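Local structure of sugar isomerase (Sinorhizobium meliloti, 3QC0) at residues A[18-23]-A[40-45]; A[139-144]-A[170-175]. The protein binds zinc inside a xylose isomerase-like TIM barrel and probably acts as a sugar isomerase, its exact substrate not being established. All coordinates share one frame; numbering follows the deposited sequence.

Contact 1. Residues A[18-23]-A[40-45]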
ATOM      1  N   CYS A  18      18.678   6.580 -22.414  1.00 28.67           N
ATOM      2  CA  CYS A  18      20.104   6.668 -22.191  1.00 29.28           C
ATOM      3  C   CYS A  18      20.664   5.449 -21.526  1.00 28.86           C
ATOM      4  O   CYS A  18      20.122   4.994 -20.517  1.00 28.77           O
ATOM      5  CB  CYS A  18      20.477   7.870 -21.313  1.00 28.46           C
ATOM      6  SG  CYS A  18      19.919   9.475 -21.877  1.00 33.23           S
ATOM      7  N   GLY A  19      21.786   4.967 -22.046  1.00 30.43           N
ATOM      8  CA  GLY A  19      22.618   4.065 -21.286  1.00 29.73           C
ATOM      9  C   GLY A  19      23.466   4.867 -20.321  1.00 28.88           C
ATOM     10  O   GLY A  19      23.341   6.084 -20.224  1.00 28.50           O
ATOM     11  N   PHE A  20      24.371   4.186 -19.627  1.00 27.99           N
ATOM     12  CA  PHE A  20      25.113   4.805 -18.519  1.00 28.67           C
ATOM     13  C   PHE A  20      25.928   6.040 -18.906  1.00 29.60           C
ATOM     14  O   PHE A  20      25.864   7.073 -18.248  1.00 29.95           O
ATOM     15  CB  PHE A  20      26.048   3.744 -17.885  1.00 27.51           C
ATOM     16  CG  PHE A  20      26.792   4.221 -16.674  1.00 27.22           C
ATOM     17  CD1 PHE A  20      27.991   4.882 -16.774  1.00 27.00           C
ATOM     18  CD2 PHE A  20      26.314   3.925 -15.391  1.00 26.53           C
ATOM     19  CE1 PHE A  20      28.662   5.316 -15.645  1.00 26.53           C
ATOM     20  CE2 PHE A  20      26.960   4.356 -14.276  1.00 25.41           C
ATOM     21  CZ  PHE A  20      28.176   5.021 -14.371  1.00 26.96           C
ATOM     22  N   ALA A  21      26.754   5.941 -19.966  1.00 30.50           N
ATOM     23  CA  ALA A  21      27.592   7.054 -20.323  1.00 31.57           C
ATOM     24  C   ALA A  21      26.829   8.296 -20.754  1.00 32.10           C
ATOM     25  O   ALA A  21      27.197   9.413 -20.358  1.00 30.49           O
ATOM     26  CB  ALA A  21      28.544   6.636 -21.457  1.00 31.23           C
ATOM     27  N   GLU A  22      25.781   8.098 -21.557  1.00 33.24           N
ATOM     28  CA  GLU A  22      24.972   9.232 -22.014  1.00 35.11           C
ATOM     29  C   GLU A  22      24.197   9.849 -20.861  1.00 34.04           C
ATOM     30  O   GLU A  22      24.068  11.061 -20.774  1.00 33.56           O
ATOM     31  CB  GLU A  22      23.982   8.843 -23.103  1.00 36.25           C
ATOM     32  CG  GLU A  22      23.415  10.121 -23.786  1.00 41.82           C
ATOM     33  CD  GLU A  22      22.250   9.858 -24.696  1.00 45.22           C
ATOM     34  OE1 GLU A  22      22.045   8.686 -25.102  1.00 47.98           O
ATOM     35  OE2 GLU A  22      21.539  10.841 -25.000  1.00 47.89           O
ATOM     36  N   ALA A  23      23.673   8.998 -19.980  1.00 32.64           N
ATOM     37  CA  ALA A  23      22.978   9.494 -18.801  1.00 31.40           C
ATOM     38  C   ALA A  23      23.906  10.372 -17.969  1.00 30.67           C
ATOM     39  O   ALA A  23      23.556  11.453 -17.552  1.00 28.94           O
ATOM     40  CB  ALA A  23      22.442   8.326 -17.970  1.00 28.93           C
ATOM     41  N   ASP A  40      22.105  -3.442 -14.083  1.00 20.83           N
ATOM     42  CA  ASP A  40      22.013  -3.837 -15.506  1.00 23.01           C
ATOM     43  C   ASP A  40      22.662  -2.794 -16.375  1.00 23.66           C
ATOM     44  O   ASP A  40      23.323  -3.158 -17.354  1.00 25.41           O
ATOM     45  CB  ASP A  40      20.582  -4.171 -15.967  1.00 23.60           C
ATOM     46  CG  ASP A  40      19.577  -3.046 -15.762  1.00 26.05           C
ATOM     47  OD1 ASP A  40      19.808  -2.085 -15.021  1.00 26.17           O
ATOM     48  OD2 ASP A  40      18.483  -3.165 -16.364  1.00 32.04           O
ATOM     49  N   GLN A  41      22.507  -1.524 -16.013  1.00 23.04           N
ATOM     50  CA  GLN A  41      23.129  -0.424 -16.761  1.00 23.70           C
ATOM     51  C   GLN A  41      24.641  -0.471 -16.635  1.00 23.72           C
ATOM     52  O   GLN A  41      25.382  -0.218 -17.622  1.00 23.55           O
ATOM     53  CB  GLN A  41      22.630   0.920 -16.261  1.00 23.79           C
ATOM     54  CG  GLN A  41      21.107   1.113 -16.445  1.00 23.22           C
ATOM     55  CD  GLN A  41      20.605   2.393 -15.820  1.00 25.45           C
ATOM     56  OE1 GLN A  41      20.937   2.704 -14.673  1.00 23.14           O
ATOM     57  NE2 GLN A  41      19.762   3.151 -16.573  1.00 26.74           N
ATOM     58  N   VAL A  42      25.127  -0.741 -15.422  1.00 23.28           N
ATOM     59  CA  VAL A  42      26.560  -0.898 -15.184  1.00 23.59           C
ATOM     60  C   VAL A  42      27.110  -2.091 -15.959  1.00 24.49           C
ATOM     61  O   VAL A  42      28.209  -1.971 -16.607  1.00 26.67           O
ATOM     62  CB  VAL A  42      26.847  -1.013 -13.648  1.00 21.88           C
ATOM     63  CG1 VAL A  42      28.331  -1.435 -13.341  1.00 21.84           C
ATOM     64  CG2 VAL A  42      26.430   0.314 -12.938  1.00 22.81           C
ATOM     65  N   ALA A  43      26.371  -3.203 -15.979  1.00 24.51           N
ATOM     66  CA  ALA A  43      26.813  -4.410 -16.661  1.00 26.08           C
ATOM     67  C   ALA A  43      26.872  -4.166 -18.155  1.00 27.38           C
ATOM     68  O   ALA A  43      27.783  -4.683 -18.842  1.00 28.61           O
ATOM     69  CB  ALA A  43      25.907  -5.583 -16.418  1.00 25.44           C
ATOM     70  N   ALA A  44      25.920  -3.405 -18.684  1.00 27.97           N
ATOM     71  CA  ALA A  44      25.878  -3.177 -20.164  1.00 29.46           C
ATOM     72  C   ALA A  44      27.087  -2.398 -20.686  1.00 30.97           C
ATOM     73  O   ALA A  44      27.522  -2.655 -21.843  1.00 32.64           O
ATOM     74  CB  ALA A  44      24.612  -2.471 -20.565  1.00 30.00           C
ATOM     75  N   ILE A  45      27.600  -1.447 -19.892  1.00 30.66           N
ATOM     76  CA  ILE A  45      28.816  -0.660 -20.211  1.00 31.47           C
ATOM     77  C   ILE A  45      30.103  -1.361 -19.748  1.00 31.22           C
ATOM     78  O   ILE A  45      31.162  -1.250 -20.399  1.00 31.90           O
ATOM     79  CB  ILE A  45      28.748   0.813 -19.664  1.00 31.39           C
ATOM     80  CG1 ILE A  45      29.801   1.701 -20.348  1.00 33.74           C
ATOM     81  CG2 ILE A  45      28.944   0.926 -18.159  1.00 28.92           C
ATOM     82  CD1 ILE A  45      29.706   3.150 -19.965  1.00 33.73           C
TER
HETATM   83  O   HOH W   1      19.421   2.578 -19.473  1.00 28.81           O
HETATM   84  O   HOH W   2      24.220   1.242 -19.745  1.00 27.83           O

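Contact 2. Residues A[139-144]-A[170-175]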
ATOM      1  N   LEU A 139      24.446  -0.925   3.773  1.00 13.45           N
ATOM      2  CA  LEU A 139      23.270  -1.561   3.174  1.00 12.90           C
ATOM      3  C   LEU A 139      22.065  -0.714   3.521  1.00 13.98           C
ATOM      4  O   LEU A 139      21.809  -0.472   4.692  1.00 14.56           O
ATOM      5  CB  LEU A 139      23.086  -2.981   3.712  1.00 12.80           C
ATOM      6  CG  LEU A 139      24.235  -3.960   3.381  1.00 13.00           C
ATOM      7  CD1 LEU A 139      23.945  -5.374   3.953  1.00 14.11           C
ATOM      8  CD2 LEU A 139      24.556  -4.010   1.855  1.00 13.83           C
ATOM      9  N   ALA A 140      21.295  -0.314   2.518  1.00 13.53           N
ATOM     10  CA  ALA A 140      20.111   0.520   2.719  1.00 13.72           C
ATOM     11  C   ALA A 140      18.872  -0.290   2.421  1.00 13.45           C
ATOM     12  O   ALA A 140      18.541  -0.513   1.253  1.00 13.83           O
ATOM     13  CB  ALA A 140      20.163   1.779   1.811  1.00 13.71           C
ATOM     14  N   ILE A 141      18.182  -0.726   3.470  1.00 12.98           N
ATOM     15  CA  ILE A 141      16.872  -1.367   3.307  1.00 12.28           C
ATOM     16  C   ILE A 141      15.901  -0.305   2.831  1.00 12.11           C
ATOM     17  O   ILE A 141      15.699   0.726   3.503  1.00 13.77           O
ATOM     18  CB  ILE A 141      16.369  -1.960   4.638  1.00 12.93           C
ATOM     19  CG1 ILE A 141      17.347  -2.979   5.238  1.00 13.03           C
ATOM     20  CG2 ILE A 141      14.948  -2.572   4.458  1.00 13.61           C
ATOM     21  CD1 ILE A 141      16.960  -3.471   6.647  1.00 14.30           C
ATOM     22  N   GLU A 142      15.286  -0.574   1.691  0.61 12.31           N
ATOM     23  CA  GLU A 142      14.282   0.346   1.123  0.61 12.75           C
ATOM     24  C   GLU A 142      12.898  -0.249   1.408  0.61 12.24           C
ATOM     25  O   GLU A 142      12.504  -1.214   0.778  0.61 11.85           O
ATOM     26  CB  GLU A 142      14.487   0.534  -0.377  0.61 13.06           C
ATOM     27  CG  GLU A 142      13.674   1.704  -0.922  0.61 13.33           C
ATOM     28  CD  GLU A 142      13.731   1.846  -2.419  0.61 15.86           C
ATOM     29  OE1 GLU A 142      14.017   0.846  -3.080  0.61 16.52           O
ATOM     30  OE2 GLU A 142      13.481   2.968  -2.892  0.61 14.58           O
ATOM     31  N   PRO A 143      12.189   0.278   2.420  1.00 12.46           N
ATOM     32  CA  PRO A 143      10.776  -0.186   2.500  1.00 11.42           C
ATOM     33  C   PRO A 143      10.073   0.191   1.199  1.00 11.74           C
ATOM     34  O   PRO A 143      10.256   1.311   0.700  1.00 12.66           O
ATOM     35  CB  PRO A 143      10.217   0.563   3.716  1.00 11.91           C
ATOM     36  CG  PRO A 143      11.115   1.757   3.883  1.00 13.66           C
ATOM     37  CD  PRO A 143      12.495   1.296   3.425  1.00 13.58           C
ATOM     38  N   LEU A 144       9.277  -0.735   0.681  1.00 11.63           N
ATOM     39  CA  LEU A 144       8.590  -0.573  -0.585  1.00 10.55           C
ATOM     40  C   LEU A 144       7.099  -0.431  -0.314  1.00 10.24           C
ATOM     41  O   LEU A 144       6.568  -0.929   0.677  1.00 12.04           O
ATOM     42  CB  LEU A 144       8.826  -1.738  -1.546  1.00 12.27           C
ATOM     43  CG  LEU A 144       9.709  -1.403  -2.763  1.00 12.50           C
ATOM     44  CD1 LEU A 144      11.163  -1.057  -2.373  1.00 15.29           C
ATOM     45  CD2 LEU A 144       9.593  -2.525  -3.794  1.00 12.99           C
ATOM     46  N   PRO A 170      25.082  -2.707  13.278  1.00 30.59           N
ATOM     47  CA  PRO A 170      25.756  -1.668  12.486  1.00 29.04           C
ATOM     48  C   PRO A 170      25.975  -2.073  11.039  1.00 25.91           C
ATOM     49  O   PRO A 170      26.059  -3.285  10.757  1.00 26.94           O
ATOM     50  CB  PRO A 170      27.149  -1.537  13.170  1.00 30.69           C
ATOM     51  CG  PRO A 170      27.280  -2.778  14.058  1.00 32.69           C
ATOM     52  CD  PRO A 170      25.862  -3.099  14.469  1.00 32.65           C
ATOM     53  N   GLY A 171      25.958  -1.085  10.144  1.00 23.60           N
ATOM     54  CA  GLY A 171      26.177  -1.351   8.701  1.00 20.69           C
ATOM     55  C   GLY A 171      24.943  -1.431   7.833  1.00 18.32           C
ATOM     56  O   GLY A 171      25.053  -1.554   6.603  1.00 18.03           O
ATOM     57  N   VAL A 172      23.794  -1.330   8.507  1.00 17.65           N
ATOM     58  CA  VAL A 172      22.526  -1.385   7.798  0.56 15.73           C
ATOM     59  C   VAL A 172      21.663  -0.199   8.234  1.00 16.17           C
ATOM     60  O   VAL A 172      21.517   0.120   9.423  1.00 18.40           O
ATOM     61  CB  VAL A 172      21.842  -2.784   7.887  0.56 15.78           C
ATOM     62  CG1 VAL A 172      21.460  -3.171   9.321  0.56 13.98           C
ATOM     63  CG2 VAL A 172      20.602  -2.854   6.939  0.56 13.31           C
ATOM     64  N   GLY A 173      21.117   0.482   7.224  1.00 15.55           N
ATOM     65  CA  GLY A 173      20.240   1.622   7.432  1.00 14.46           C
ATOM     66  C   GLY A 173      19.067   1.541   6.483  1.00 13.71           C
ATOM     67  O   GLY A 173      18.737   0.453   6.008  1.00 14.02           O
ATOM     68  N   VAL A 174      18.491   2.700   6.188  1.00 14.10           N
ATOM     69  CA  VAL A 174      17.293   2.770   5.346  1.00 14.04           C
ATOM     70  C   VAL A 174      17.435   3.763   4.197  1.00 14.04           C
ATOM     71  O   VAL A 174      18.081   4.803   4.334  1.00 14.89           O
ATOM     72  CB  VAL A 174      16.003   3.087   6.205  1.00 14.45           C
ATOM     73  CG1 VAL A 174      15.709   1.953   7.195  1.00 16.00           C
ATOM     74  CG2 VAL A 174      16.085   4.473   6.908  1.00 15.99           C
ATOM     75  N   ALA A 175      16.793   3.451   3.079  1.00 13.58           N
ATOM     76  CA  ALA A 175      16.537   4.380   2.001  1.00 13.72           C
ATOM     77  C   ALA A 175      15.065   4.768   2.071  1.00 14.02           C
ATOM     78  O   ALA A 175      14.191   3.910   2.020  1.00 14.91           O
ATOM     79  CB  ALA A 175      16.840   3.724   0.623  1.00 14.29           C
TER
HETATM   80  O   HOH W   3      11.557   3.748   1.122  1.00 14.01           O

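Contact 1. Residues A[18-23]-A[40-45]
Phe-20 and Ile-45 meet through similar first torsions: in Phe-20 the ring-bearing CG lies anti to the backbone N (chi1 -176°), and in Ile-45 the longer branch, CG1, does so too (chi1 -163°), its chain extended out to CD1. The extended isoleucine chain crosses the phenylalanine side chain at about a right angle. Its tip, CD1, stands 4.0 Å from Phe-20 CD1 and equally far from Ala-21 CB, touching two consecutive residues of the facing helix. The shorter branch, Ile-45 CG2, is 4.1 Å from Phe-20 CB. Across the ring from CD1, Phe-20 CE2 comes within 4.3 Å of Val-42 CG2, a looser approach, and both aliphatic groups reach the ring obliquely.

No direct hydrogen bond spans the two segments; two waters do that work instead. One donates to Gln-41 O at 2.8 Å and accepts from Phe-20 N, a peptide N-H in the first turn of its helix. The second donates to Cys-18 O at 2.7 Å and accepts from Gln-41 NE2, while Gln-41 OE1 takes the backbone N-H of Trp-38. The amide of Gln-41 is thus held at both its oxygen and its nitrogen.

Gly-19 is the N-cap of helix 20-29, so the contact sets the start of that helix beside helix 39-45, with strand 34-36 between them in sequence. Helix 47-57 adds to the apolar cluster, Ala-50 touching both Phe-20 and Ile-45, while Pro-37 packs on Phe-20 from the loop after the strand.

Contact 2. Residues A[139-144]-A[170-175]
Four backbone hydrogen bonds join Leu-139 and Ile-141 to Gly-171, Gly-173 and Ala-175 in parallel register. Leu-139 N donates to Gly-171 O (3.0 Å) and Leu-139 O accepts from Gly-173 N (2.8 Å), both nearly straight at the hydrogen; Ile-141 N donates to Gly-173 O and Ile-141 O accepts from Ala-175 N, both more bent. The last bond, 3.0 Å between Ala-175 N and Ile-141 O, meets the carbonyl from above its plane. CA-H...O contacts supplement the ladder, Val-174 CA lying 3.2 Å from Ile-141 O.

The apolar contacts fall on both faces. On one, Val-172 CG2, in the conformer described, reaches Ile-141 CG1 and also nears Leu-139 CB; helix 158-168 covers Ile-141 and Val-174 here. On the other, Ala-175 CB packs against Ala-140 CB at 4.0 Å and, in the conformer described, touches Glu-142 CG.

One water donates to both Pro-143 O and Ala-175 O, bridging the two segments just beyond the last bridge pair, Ile-141 with Val-174.

Glu-142 binds zinc through OE2 with Asp-177, His-204 and Glu-248. Adjacent parallel strands linked by helix 158-168 form a beta-alpha-beta unit of the TIM barrel, whose metal ligands gather at the C-terminal ends of the strands.

How the contacts relate
Both contacts belong to one eight-stranded barrel but to different layers of it. Contact 1 joins helices outside the sheet, beside loop residues Leu-11 and Pro-37, whereas contact 2 is within the sheet wall, between its fifth and sixth strands. They lie on opposite sides of the chain's centre, with centres 25 Å apart and nearest atoms about 14 Å apart, and they follow one another along the sequence. Their relation to the zinc site differs: Glu-142 of contact 2 is itself a ligand, its side chain about 2 Å from the metal, while in contact 1 the Gln-41 side chain stays about 13 Å from the zinc and about 9 Å from the side chain of Glu-248.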